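Thioesterase superfamily (Jannaschia sp., PDB 2OAF) probably hydrolyses thioesters, perhaps those of acyl-coenzyme A, as a member of the hotdog-fold thioesterase superfamily. Local coordinates at residues A46-W50 with C92-P96. Sequence-based numbering, arbitrary orientation.
Sequences AIDAW and CHTWP
In the hotdog fold an antiparallel sheet wraps round one long helix, and here the inner face of strand 90-99 packs against that helix, 39-54, near the centre of the chain. The short axes of 46-50 and 92-96 pass 8.4 Å apart at 57°, and no direct hydrogen bond links them. Cys-92, Thr-94 and Pro-96, alternate residues of the strand, turn their side chains toward the helix, while Trp-95 points away from it, its NE1 hydrogen-bonded to Gln-10 OE1. At one end Ala-46 rests its methyl against two strand side chains: CB lies 3.6 Å from Cys-92 CB and 3.4 Å from Thr-94 OG1. That hydroxyl is tied back to its own strand, giving a 3.0 Å hydrogen bond from OG1 to Cys-92 O that arrives well above the carbonyl plane. A single torsion, chi1 -53°, sets OG1 beside the backbone N for this bond and CG2 opposite that N, where the methyl lies loosely against the helix, 4.2 Å from both Ile-47 CG1 and Trp-50 CB. A glycine at Thr-94 would probably leave a gap between Ala-46, Ile-47 and Trp-50 and deprive the Cys-92 carbonyl of its hydroxyl partner. One helical turn beyond Ala-46, the indole of Trp-50 reaches the strand through an extended first torsion (chi1 -173°). The side chains of Trp-50 and Pro-96 cross at about a right angle, with proline CD 3.9 Å from Trp-50 CZ2. Phe-106 of strand 103-112 meets the same indole edge-to-face, and Ile-145 of helix 139-145 touches both Trp-50 and Pro-96. The indole N-H is satisfied by a water in the ring plane: NE1 donates to it at 3.0 Å, and the water in turn gives a weak hydrogen bond to Thr-94 O at 3.3 Å.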
loop_
_atom_site.group_PDB
_atom_site.type_symbol
_atom_site.label_atom_id
_atom_site.label_comp_id
_atom_site.label_asym_id
_atom_site.label_seq_id
_atom_site.Cartn_x
_atom_site.Cartn_y
_atom_site.Cartn_z
ATOM N N ALA B 46 -7.242 8.889 -9.558
ATOM C CA ALA B 46 -7.693 9.965 -10.414
ATOM C C ALA B 46 -8.577 9.445 -11.539
ATOM O O ALA B 46 -9.612 10.056 -11.891
ATOM C CB ALA B 46 -6.487 10.691 -10.989
ATOM N N ILE B 47 -8.151 8.350 -12.156
ATOM C CA ILE B 47 -8.914 7.746 -13.242
ATOM C C ILE B 47 -10.230 7.178 -12.692
ATOM O O ILE B 47 -11.285 7.343 -13.288
ATOM C CB ILE B 47 -8.088 6.624 -13.955
ATOM C CG1 ILE B 47 -6.834 7.211 -14.661
ATOM C CG2 ILE B 47 -8.987 5.810 -14.917
ATOM C CD1 ILE B 47 -5.822 6.151 -15.208
ATOM N N ASP B 48 -10.162 6.503 -11.560
ATOM C CA ASP B 48 -11.364 6.033 -10.871
ATOM C C ASP B 48 -12.335 7.197 -10.609
ATOM O O ASP B 48 -13.548 7.045 -10.798
ATOM C CB ASP B 48 -10.991 5.336 -9.557
ATOM C CG ASP B 48 -12.203 4.909 -8.769
ATOM O OD1 ASP B 48 -12.747 3.826 -9.035
ATOM O OD2 ASP B 48 -12.630 5.675 -7.902
ATOM N N ALA B 49 -11.805 8.355 -10.191
ATOM C CA ALA B 49 -12.625 9.551 -9.956
ATOM C C ALA B 49 -13.221 10.115 -11.255
ATOM O O ALA B 49 -14.296 10.713 -11.249
ATOM C CB ALA B 49 -11.815 10.664 -9.181
ATOM N N TRP B 50 -12.503 9.948 -12.360
ATOM C CA TRP B 50 -13.013 10.379 -13.679
ATOM C C TRP B 50 -14.265 9.572 -14.000
ATOM O O TRP B 50 -15.281 10.105 -14.382
ATOM C CB TRP B 50 -11.947 10.226 -14.778
ATOM C CG TRP B 50 -12.336 10.782 -16.098
ATOM C CD1 TRP B 50 -11.999 12.016 -16.610
ATOM C CD2 TRP B 50 -13.136 10.134 -17.109
ATOM N NE1 TRP B 50 -12.553 12.166 -17.880
ATOM C CE2 TRP B 50 -13.262 11.036 -18.194
ATOM C CE3 TRP B 50 -13.753 8.893 -17.200
ATOM C CZ2 TRP B 50 -13.978 10.731 -19.313
ATOM C CZ3 TRP B 50 -14.479 8.580 -18.361
ATOM C CH2 TRP B 50 -14.584 9.485 -19.377
ATOM N N CYS B 92 -4.587 16.114 -9.776
ATOM C CA CYS B 92 -4.424 15.173 -10.862
ATOM C C CYS B 92 -5.357 15.540 -11.987
ATOM O O CYS B 92 -6.536 15.260 -11.947
ATOM C CB CYS B 92 -4.665 13.760 -10.380
ATOM S SG CYS B 92 -3.458 13.211 -9.145
ATOM N N HIS B 93 -4.793 16.170 -13.010
ATOM C CA HIS B 93 -5.537 16.575 -14.210
ATOM C C HIS B 93 -5.660 15.342 -15.098
ATOM O O HIS B 93 -4.647 14.782 -15.543
ATOM C CB HIS B 93 -4.799 17.676 -14.984
ATOM C CG HIS B 93 -4.585 18.937 -14.210
ATOM N ND1 HIS B 93 -5.163 20.137 -14.573
ATOM C CD2 HIS B 93 -3.860 19.189 -13.094
ATOM C CE1 HIS B 93 -4.788 21.075 -13.722
ATOM N NE2 HIS B 93 -4.005 20.527 -12.808
ATOM N N THR B 94 -6.889 14.923 -15.370
ATOM C CA THR B 94 -7.145 13.588 -15.899
ATOM C C THR B 94 -8.080 13.667 -17.089
ATOM O O THR B 94 -9.128 14.332 -17.033
ATOM C CB THR B 94 -7.795 12.716 -14.805
ATOM O OG1 THR B 94 -6.961 12.779 -13.655
ATOM C CG2 THR B 94 -7.945 11.251 -15.246
ATOM N N TRP B 95 -7.720 12.987 -18.166
ATOM C CA TRP B 95 -8.594 12.957 -19.325
ATOM C C TRP B 95 -8.277 11.787 -20.239
ATOM O O TRP B 95 -7.159 11.298 -20.235
ATOM C CB TRP B 95 -8.472 14.275 -20.118
ATOM C CG TRP B 95 -7.180 14.439 -20.834
ATOM C CD1 TRP B 95 -6.962 14.231 -22.154
ATOM C CD2 TRP B 95 -5.910 14.832 -20.271
ATOM N NE1 TRP B 95 -5.646 14.486 -22.460
ATOM C CE2 TRP B 95 -4.974 14.845 -21.327
ATOM C CE3 TRP B 95 -5.473 15.149 -18.981
ATOM C CZ2 TRP B 95 -3.631 15.184 -21.147
ATOM C CZ3 TRP B 95 -4.129 15.504 -18.797
ATOM C CH2 TRP B 95 -3.224 15.500 -19.880
ATOM N N PRO B 96 -9.265 11.368 -21.051
ATOM C CA PRO B 96 -9.022 10.353 -22.066
ATOM C C PRO B 96 -8.384 10.979 -23.284
ATOM O O PRO B 96 -8.926 11.929 -23.854
ATOM C CB PRO B 96 -10.415 9.865 -22.419
ATOM C CG PRO B 96 -11.300 11.047 -22.141
ATOM C CD PRO B 96 -10.678 11.801 -21.029
HETATM O O HOH W 1 -11.827 14.870 -18.858
#